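Local coordinates for Lmo2184 protein (PDB 5JOQ), which probably binds heme at the cell surface as the lipoprotein substrate-binding component of an ABC transporter for iron uptake, at residues A[34-40]-A[89-95]; A[175-179]-A[239-243]; A[227-231]-A[265-270]. All coordinates share one frame; numbering follows the deposited sequence.

Contact 1 joins segments 34-40 and 89-95, whose strands 37-39 and 93-95 pair in parallel in the small N-terminal sheet; contacts 2 and 3 both lie in the C-terminal half of the chain. Contacts 1 and 2 are on opposite sides of the chain's centre, about 40 Å apart between centres, while contacts 1 and 3 come no nearer than about 13 Å between nearest atoms. Contacts 2 and 3 touch directly: CE of M231 lies 3.8 Å from CG1 of V175. Both also meet the third subunit. The centre of contact 3 is about 8 Å from the centre of the chain, near where the two lobes face each other, the region in which relatives of this family hold their ligand.

Contact 1: residues A[34-40]-A[89-95]; sequences EPKIVAT and LKPDMVL
K36 and D92 open the pairing of these two segments. The backbone N of K36 donates an almost straight bond (172°) to OD2 of D92 at 2.7 Å, reaching the carboxylate oxygen on its anti side, slightly out of the carboxylate plane. D92 holds its CG anti to its own carbonyl carbon (chi1 -59°), which swings the carboxylate toward the backbone just ahead of strand 37-39. OD2 of D92 also accepts a hydrogen bond from water 1, which donates another to the carbonyl O of E34.

Mostly backbone bonds carry the rest of the pairing. The O of K36 accepts from two donors, N of D92 and N of M93, the second being the longer at 3.3 Å. Farther along, N of V38 gives to O of M93, and N of L95 gives to O of V38. At the far end O of L95 is again shared: N of T40 and, at 2.8 Å, OG1 of T40 both donate to it. OG1 can do so because it sits between the backbone N and carbonyl carbon of T40.

Apolar contacts line both faces. CG2 of V38 rests 3.9 Å from CB of P91 and as far from CD1 of L89, whose side chain crosses that of V38 at about a right angle. On the face carrying I37 and L95, CG2 of I37 meets CD1 of L95, and helix 42-50 packs over L95 and A39.

Strands 37-39 and 93-95 run only 14° from parallel. With 115-118 on the far side of 93-97, they form the three-stranded parallel sheet of the N-terminal lobe, flanked by helices as in an alpha/beta substrate-binding fold.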
loop_
_atom_site.group_PDB
_atom_site.type_symbol
_atom_site.label_atom_id
_atom_site.label_comp_id
_atom_site.label_asym_id
_atom_site.label_seq_id
_atom_site.Cartn_x
_atom_site.Cartn_y
_atom_site.Cartn_z
ATOM N N GLU A 34 0.263 -36.534 17.507
ATOM C CA GLU A 34 -0.038 -35.131 17.700
ATOM C C GLU A 34 -1.063 -34.674 16.662
ATOM O O GLU A 34 -1.088 -35.170 15.528
ATOM C CB GLU A 34 1.230 -34.289 17.587
ATOM C CG GLU A 34 1.715 -34.109 16.155
ATOM C CD GLU A 34 3.192 -33.758 16.074
ATOM O OE1 GLU A 34 3.894 -33.877 17.106
ATOM O OE2 GLU A 34 3.650 -33.370 14.978
ATOM N N PRO A 35 -1.934 -33.745 17.024
ATOM C CA PRO A 35 -2.872 -33.214 16.039
ATOM C C PRO A 35 -2.126 -32.422 14.987
ATOM O O PRO A 35 -1.096 -31.800 15.256
ATOM C CB PRO A 35 -3.795 -32.320 16.870
ATOM C CG PRO A 35 -2.979 -31.964 18.066
ATOM C CD PRO A 35 -2.122 -33.148 18.357
ATOM N N LYS A 36 -2.641 -32.473 13.766
ATOM C CA LYS A 36 -2.081 -31.721 12.650
ATOM C C LYS A 36 -2.871 -30.422 12.510
ATOM O O LYS A 36 -4.048 -30.442 12.131
ATOM C CB LYS A 36 -2.132 -32.555 11.370
ATOM C CG LYS A 36 -1.425 -33.895 11.505
ATOM C CD LYS A 36 -0.930 -34.414 10.158
ATOM C CE LYS A 36 -2.066 -34.661 9.189
ATOM N NZ LYS A 36 -2.938 -35.816 9.579
ATOM N N ILE A 37 -2.227 -29.294 12.803
ATOM C CA ILE A 37 -2.909 -28.006 12.904
ATOM C C ILE A 37 -2.347 -27.053 11.856
ATOM O O ILE A 37 -1.127 -26.940 11.713
ATOM C CB ILE A 37 -2.749 -27.400 14.315
ATOM C CG1 ILE A 37 -3.207 -28.392 15.388
ATOM C CG2 ILE A 37 -3.518 -26.086 14.396
ATOM C CD1 ILE A 37 -2.848 -27.963 16.853
ATOM N N VAL A 38 -3.229 -26.341 11.149
ATOM C CA VAL A 38 -2.825 -25.239 10.270
ATOM C C VAL A 38 -3.242 -23.918 10.907
ATOM O O VAL A 38 -4.419 -23.719 11.226
ATOM C CB VAL A 38 -3.433 -25.389 8.867
ATOM C CG1 VAL A 38 -3.178 -24.116 8.035
ATOM C CG2 VAL A 38 -2.822 -26.585 8.181
ATOM N N ALA A 39 -2.284 -23.020 11.124
ATOM C CA ALA A 39 -2.592 -21.661 11.579
ATOM C C ALA A 39 -2.583 -20.724 10.381
ATOM O O ALA A 39 -1.576 -20.665 9.666
ATOM C CB ALA A 39 -1.580 -21.186 12.615
ATOM N N THR A 40 -3.679 -19.983 10.153
ATOM C CA THR A 40 -3.747 -19.137 8.960
ATOM C C THR A 40 -3.465 -17.657 9.222
ATOM O O THR A 40 -3.566 -16.858 8.285
ATOM C CB THR A 40 -5.106 -19.240 8.260
ATOM O OG1 THR A 40 -6.103 -18.688 9.123
ATOM C CG2 THR A 40 -5.462 -20.696 7.956
ATOM N N LEU A 89 -2.132 -31.137 3.155
ATOM C CA LEU A 89 -1.537 -31.314 4.471
ATOM C C LEU A 89 -2.379 -32.198 5.371
ATOM O O LEU A 89 -1.920 -32.531 6.465
ATOM C CB LEU A 89 -1.315 -29.961 5.166
ATOM C CG LEU A 89 -0.310 -28.962 4.563
ATOM C CD1 LEU A 89 -0.417 -27.557 5.235
ATOM C CD2 LEU A 89 1.128 -29.479 4.621
ATOM N N LYS A 90 -3.584 -32.571 4.936
ATOM C CA LYS A 90 -4.524 -33.410 5.677
ATOM C C LYS A 90 -4.595 -32.991 7.157
ATOM O O LYS A 90 -4.377 -33.812 8.047
ATOM C CB LYS A 90 -4.163 -34.886 5.544
ATOM C CG LYS A 90 -4.168 -35.357 4.098
ATOM C CD LYS A 90 -3.904 -36.845 3.966
ATOM C CE LYS A 90 -2.505 -37.215 4.451
ATOM N NZ LYS A 90 -1.715 -37.996 3.439
ATOM N N PRO A 91 -4.917 -31.734 7.430
ATOM C CA PRO A 91 -4.945 -31.279 8.826
ATOM C C PRO A 91 -6.155 -31.821 9.572
ATOM O O PRO A 91 -7.187 -32.148 8.981
ATOM C CB PRO A 91 -5.015 -29.752 8.697
ATOM C CG PRO A 91 -5.704 -29.535 7.364
ATOM C CD PRO A 91 -5.259 -30.665 6.475
ATOM N N ASP A 92 -6.009 -31.908 10.896
ATOM C CA ASP A 92 -7.136 -32.169 11.791
ATOM C C ASP A 92 -7.916 -30.891 12.108
ATOM O O ASP A 92 -9.122 -30.948 12.379
ATOM C CB ASP A 92 -6.625 -32.800 13.088
ATOM C CG ASP A 92 -5.876 -34.103 12.844
ATOM O OD1 ASP A 92 -6.479 -35.004 12.244
ATOM O OD2 ASP A 92 -4.684 -34.200 13.203
ATOM N N MET A 93 -7.256 -29.741 12.067
ATOM C CA MET A 93 -7.914 -28.482 12.383
ATOM C C MET A 93 -7.231 -27.342 11.636
ATOM O O MET A 93 -6.000 -27.285 11.570
ATOM C CB MET A 93 -7.878 -28.217 13.898
ATOM C CG MET A 93 -8.563 -26.897 14.325
ATOM S SD MET A 93 -10.338 -26.914 13.936
ATOM C CE MET A 93 -10.899 -28.416 14.781
ATOM N N VAL A 94 -8.029 -26.436 11.080
ATOM C CA VAL A 94 -7.540 -25.193 10.475
ATOM C C VAL A 94 -8.069 -24.047 11.338
ATOM O O VAL A 94 -9.261 -24.016 11.647
ATOM C CB VAL A 94 -8.020 -25.051 9.019
ATOM C CG1 VAL A 94 -7.524 -23.729 8.403
ATOM C CG2 VAL A 94 -7.592 -26.277 8.148
ATOM N N LEU A 95 -7.192 -23.132 11.763
ATOM C CA LEU A 95 -7.559 -22.043 12.668
ATOM C C LEU A 95 -7.583 -20.707 11.921
ATOM O O LEU A 95 -6.583 -20.308 11.304
ATOM C CB LEU A 95 -6.595 -21.953 13.852
ATOM C CG LEU A 95 -6.448 -23.194 14.740
ATOM C CD1 LEU A 95 -5.400 -22.892 15.785
ATOM C CD2 LEU A 95 -7.777 -23.558 15.442
HETATM O O HOH W 1 -3.206 -36.632 13.743
#

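Contact 2: residues A[175-179]-A[239-243]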
loop_
_atom_site.group_PDB
_atom_site.type_symbol
_atom_site.label_atom_id
_atom_site.label_comp_id
_atom_site.label_asym_id
_atom_site.label_seq_id
_atom_site.Cartn_x
_atom_site.Cartn_y
_atom_site.Cartn_z
ATOM N N VAL A 175 -9.429 5.099 4.929
ATOM C CA VAL A 175 -8.678 6.053 4.118
ATOM C C VAL A 175 -9.578 7.250 3.823
ATOM O O VAL A 175 -10.812 7.184 3.977
ATOM C CB VAL A 175 -8.158 5.406 2.806
ATOM C CG1 VAL A 175 -7.347 4.144 3.118
ATOM C CG2 VAL A 175 -9.301 5.060 1.890
ATOM N N PRO A 176 -8.987 8.366 3.380
ATOM C CA PRO A 176 -9.769 9.589 3.170
ATOM C C PRO A 176 -11.015 9.319 2.347
ATOM O O PRO A 176 -10.986 8.553 1.385
ATOM C CB PRO A 176 -8.789 10.511 2.422
ATOM C CG PRO A 176 -7.449 10.070 2.897
ATOM C CD PRO A 176 -7.562 8.566 3.066
ATOM N N GLY A 177 -12.133 9.922 2.764
ATOM C CA GLY A 177 -13.406 9.736 2.082
ATOM C C GLY A 177 -14.194 8.514 2.497
ATOM O O GLY A 177 -15.404 8.460 2.245
ATOM N N SER A 178 -13.572 7.530 3.159
ATOM C CA SER A 178 -14.310 6.312 3.493
ATOM C C SER A 178 -14.050 5.830 4.924
ATOM O O SER A 178 -14.219 4.640 5.210
ATOM C CB SER A 178 -13.982 5.190 2.498
ATOM O OG SER A 178 -12.575 5.049 2.332
ATOM N N TYR A 179 -13.676 6.732 5.841
ATOM C CA TYR A 179 -13.386 6.332 7.219
ATOM C C TYR A 179 -14.615 5.692 7.850
ATOM O O TYR A 179 -15.719 6.242 7.756
ATOM C CB TYR A 179 -12.987 7.536 8.066
ATOM C CG TYR A 179 -11.663 8.131 7.676
ATOM C CD1 TYR A 179 -10.481 7.420 7.865
ATOM C CD2 TYR A 179 -11.597 9.420 7.133
ATOM C CE1 TYR A 179 -9.244 7.981 7.519
ATOM C CE2 TYR A 179 -10.375 9.990 6.808
ATOM C CZ TYR A 179 -9.204 9.261 6.977
ATOM O OH TYR A 179 -7.992 9.811 6.634
ATOM N N PHE A 239 -2.091 10.994 4.184
ATOM C CA PHE A 239 -3.480 11.067 4.594
ATOM C C PHE A 239 -3.616 12.112 5.700
ATOM O O PHE A 239 -4.560 12.846 5.723
ATOM C CB PHE A 239 -3.994 9.736 5.134
ATOM C CG PHE A 239 -4.137 8.640 4.107
ATOM C CD1 PHE A 239 -4.074 8.877 2.744
ATOM C CD2 PHE A 239 -4.371 7.355 4.534
ATOM C CE1 PHE A 239 -4.215 7.834 1.855
ATOM C CE2 PHE A 239 -4.518 6.320 3.652
ATOM C CZ PHE A 239 -4.447 6.561 2.310
ATOM N N ASP A 240 -2.643 12.145 6.602
ATOM C CA ASP A 240 -2.647 13.104 7.717
ATOM C C ASP A 240 -2.712 14.525 7.187
ATOM O O ASP A 240 -3.477 15.362 7.694
ATOM C CB ASP A 240 -1.404 12.909 8.599
ATOM C CG ASP A 240 -1.262 14.016 9.674
ATOM O OD1 ASP A 240 -2.155 14.123 10.534
ATOM O OD2 ASP A 240 -0.288 14.802 9.589
ATOM N N GLU A 241 -1.882 14.839 6.177
ATOM C CA GLU A 241 -1.958 16.169 5.580
ATOM C C GLU A 241 -3.333 16.431 4.963
ATOM O O GLU A 241 -3.823 17.561 4.994
ATOM C CB GLU A 241 -0.888 16.359 4.491
ATOM C CG GLU A 241 0.525 16.194 4.950
ATOM C CD GLU A 241 1.023 17.297 5.879
ATOM O OE1 GLU A 241 0.444 18.407 5.972
ATOM O OE2 GLU A 241 2.054 17.036 6.505
ATOM N N GLU A 242 -3.947 15.415 4.359
ATOM C CA GLU A 242 -5.240 15.645 3.722
ATOM C C GLU A 242 -6.324 15.935 4.764
ATOM O O GLU A 242 -7.146 16.845 4.588
ATOM C CB GLU A 242 -5.621 14.428 2.867
ATOM C CG GLU A 242 -6.809 14.742 1.901
ATOM C CD GLU A 242 -8.208 14.807 2.587
ATOM O OE1 GLU A 242 -8.462 14.075 3.568
ATOM O OE2 GLU A 242 -9.063 15.594 2.104
ATOM N N PHE A 243 -6.298 15.199 5.871
ATOM C CA PHE A 243 -7.292 15.360 6.944
ATOM C C PHE A 243 -7.367 16.804 7.426
ATOM O O PHE A 243 -8.470 17.361 7.578
ATOM C CB PHE A 243 -6.910 14.412 8.090
ATOM C CG PHE A 243 -8.042 14.021 9.045
ATOM C CD1 PHE A 243 -8.823 12.879 8.794
ATOM C CD2 PHE A 243 -8.223 14.705 10.235
ATOM C CE1 PHE A 243 -9.832 12.466 9.724
ATOM C CE2 PHE A 243 -9.209 14.300 11.174
ATOM C CZ PHE A 243 -10.011 13.194 10.911
HETATM O O HOH W 2 -7.517 12.250 5.489
#
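A type II beta turn, V175 to S178, joins strands 168-173 and 180-182 and rests its apolar corner on helix 233-245. P176, at the second position of this turn, sets its ring against F239: CD of P176 stands 3.4 Å from the centroid of the F239 ring and 7° off its normal, a CH-pi contact over the middle of the face. F239 keeps CG anti to its carbonyl carbon (chi1 -69°), an arrangement that presents the ring broadside to the proline. Beside it, CG1 of V175 reaches CE2 of F239 at 3.6 Å. V175 of the second subunit packs on F239, and F239 of the third subunit on V175, so the turn and helix 233-245 also take part in the assembly.

One helical turn on, F243 turns its edge toward the face of Y179 in an offset edge-to-face pair, centroids 5.7 Å apart and planes at 75°. CD1 of F243 lies 3.8 Å from CE2 of Y179.

Polar atoms meet through water 2. It accepts from OH of Y179 at 2.7 Å, and donates to the carbonyl O of F239 and to OE1 of E242 at 2.8 Å. Three bonds thus tie the phenol to the helix without any direct hydrogen bond between the segments. The bend of E242 at chi2 turns its carboxylate back toward the turn, where OE1 also lies near CB of P176.

Around this junction, F243 receives R226 in a cation-pi contact and stacks on W249 of helix 247-250, while L172 of strand 168-173 touches both Y179 and F243.

Contact 3: residues A[227-231]-A[265-270]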
loop_
_atom_site.group_PDB
_atom_site.type_symbol
_atom_site.label_atom_id
_atom_site.label_comp_id
_atom_site.label_asym_id
_atom_site.label_seq_id
_atom_site.Cartn_x
_atom_site.Cartn_y
_atom_site.Cartn_z
ATOM N N ALA A 227 -6.640 4.457 12.153
ATOM C CA ALA A 227 -5.942 3.219 11.810
ATOM C C ALA A 227 -6.126 2.957 10.319
ATOM O O ALA A 227 -7.260 2.923 9.831
ATOM C CB ALA A 227 -6.487 2.022 12.613
ATOM N N ALA A 228 -5.019 2.739 9.605
ATOM C CA ALA A 228 -5.063 2.299 8.214
ATOM C C ALA A 228 -4.306 0.981 8.161
ATOM O O ALA A 228 -3.131 0.954 7.809
ATOM C CB ALA A 228 -4.466 3.346 7.281
ATOM N N HIS A 229 -4.978 -0.107 8.555
ATOM C CA HIS A 229 -4.305 -1.384 8.742
ATOM C C HIS A 229 -3.629 -1.841 7.444
ATOM O O HIS A 229 -4.263 -1.873 6.392
ATOM C CB HIS A 229 -5.332 -2.417 9.201
ATOM C CG HIS A 229 -6.036 -2.022 10.477
ATOM N ND1 HIS A 229 -5.369 -1.853 11.667
ATOM C CD2 HIS A 229 -7.343 -1.764 10.742
ATOM C CE1 HIS A 229 -6.233 -1.523 12.620
ATOM N NE2 HIS A 229 -7.442 -1.471 12.084
ATOM N N GLY A 230 -2.346 -2.211 7.530
ATOM C CA GLY A 230 -1.580 -2.668 6.382
ATOM C C GLY A 230 -0.992 -1.574 5.509
ATOM O O GLY A 230 -0.242 -1.887 4.585
ATOM N N MET A 231 -1.303 -0.341 5.755
ATOM C CA MET A 231 -0.899 0.697 4.810
ATOM C C MET A 231 0.481 1.250 5.178
ATOM O O MET A 231 0.755 1.468 6.366
ATOM C CB MET A 231 -1.937 1.826 4.837
ATOM C CG MET A 231 -1.821 2.839 3.752
ATOM S SD MET A 231 -2.325 2.159 2.129
ATOM C CE MET A 231 -4.095 2.279 2.274
ATOM N N GLU A 265 0.358 0.995 12.563
ATOM C CA GLU A 265 -0.297 -0.131 11.928
ATOM C C GLU A 265 0.377 -1.438 12.310
ATOM O O GLU A 265 -0.240 -2.483 12.388
ATOM C CB GLU A 265 -0.331 0.100 10.415
ATOM C CG GLU A 265 -0.774 -1.071 9.595
ATOM C CD GLU A 265 0.365 -1.979 9.259
ATOM O OE1 GLU A 265 1.501 -1.496 9.164
ATOM O OE2 GLU A 265 0.109 -3.172 9.095
ATOM N N ASN A 266 1.687 -1.405 12.466
ATOM C CA ASN A 266 2.456 -2.594 12.793
ATOM C C ASN A 266 2.093 -3.153 14.163
ATOM O O ASN A 266 2.246 -4.354 14.405
ATOM C CB ASN A 266 3.948 -2.264 12.726
ATOM C CG ASN A 266 4.631 -2.930 11.566
ATOM O OD1 ASN A 266 5.098 -4.061 11.681
ATOM N ND2 ASN A 266 4.684 -2.243 10.434
ATOM N N LEU A 267 1.611 -2.306 15.068
ATOM C CA LEU A 267 1.287 -2.703 16.426
ATOM C C LEU A 267 -0.212 -2.804 16.701
ATOM O O LEU A 267 -0.623 -3.657 17.486
ATOM C CB LEU A 267 1.909 -1.699 17.417
ATOM C CG LEU A 267 1.630 -1.825 18.919
ATOM C CD1 LEU A 267 2.184 -3.133 19.473
ATOM C CD2 LEU A 267 2.297 -0.651 19.634
ATOM N N PHE A 268 -1.035 -1.972 16.065
ATOM C CA PHE A 268 -2.491 -1.943 16.243
ATOM C C PHE A 268 -3.167 -2.604 15.027
ATOM O O PHE A 268 -3.503 -1.931 14.046
ATOM C CB PHE A 268 -2.976 -0.489 16.386
ATOM C CG PHE A 268 -2.504 0.188 17.653
ATOM C CD1 PHE A 268 -3.262 0.108 18.811
ATOM C CD2 PHE A 268 -1.333 0.922 17.662
ATOM C CE1 PHE A 268 -2.843 0.730 19.990
ATOM C CE2 PHE A 268 -0.891 1.566 18.842
ATOM C CZ PHE A 268 -1.650 1.447 20.004
ATOM N N GLY A 269 -3.397 -3.899 15.093
ATOM C CA GLY A 269 -4.120 -4.544 14.014
ATOM C C GLY A 269 -5.634 -4.420 14.172
ATOM O O GLY A 269 -6.129 -3.934 15.186
ATOM N N MET A 270 -6.366 -4.889 13.151
ATOM C CA MET A 270 -7.826 -4.819 13.190
ATOM C C MET A 270 -8.402 -5.740 14.266
ATOM O O MET A 270 -9.472 -5.447 14.817
ATOM C CB MET A 270 -8.416 -5.197 11.828
ATOM C CG MET A 270 -9.718 -4.473 11.526
ATOM S SD MET A 270 -10.285 -4.733 9.806
ATOM C CE MET A 270 -11.131 -6.297 10.076
HETATM O O HOH W 3 -2.717 -3.116 11.117
#
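A228 begins the contact through its carbonyl O, which faces E265; CG of E265 is modelled 3.6 Å from this O of A228, though its exact placement is doubtful. The same oxygen accepts a hydrogen bond from the backbone N of M231, closing a type II beta turn from A228 to M231.

H229, next in line, makes the largest single contribution. Its CG is anti to the carbonyl carbon (chi1 -58°), and this carries the imidazole across to the other loop. One face of the H229 ring is laid against M270, whose N sits 3.4 Å above the plane toward the rim and whose CB makes a CH-pi contact 4.0 Å from the ring centroid. At the edge, ND1 of H229 faces the carbonyl O of F268, 3.0 Å away and near the ring plane. Water 3 is hydrogen-bonded to ND1 of H229, and appears to donate to O of E265 and so can bridge the two loops.

G230 follows, its N 3.1 Å from OE2 of E265.

M231 leads away from this loop, toward V175, and packs on V235 of the third subunit.

The ring of H229 is thus packed on one face by M270, with the O of F268 close to its edge and water 3 bonded to ND1, which may limit its rotation. OE2 of E265 lies close to OE1 of E234 of the third subunit, a pairing of like charges that may raise the proton affinity of one of the two carboxylates.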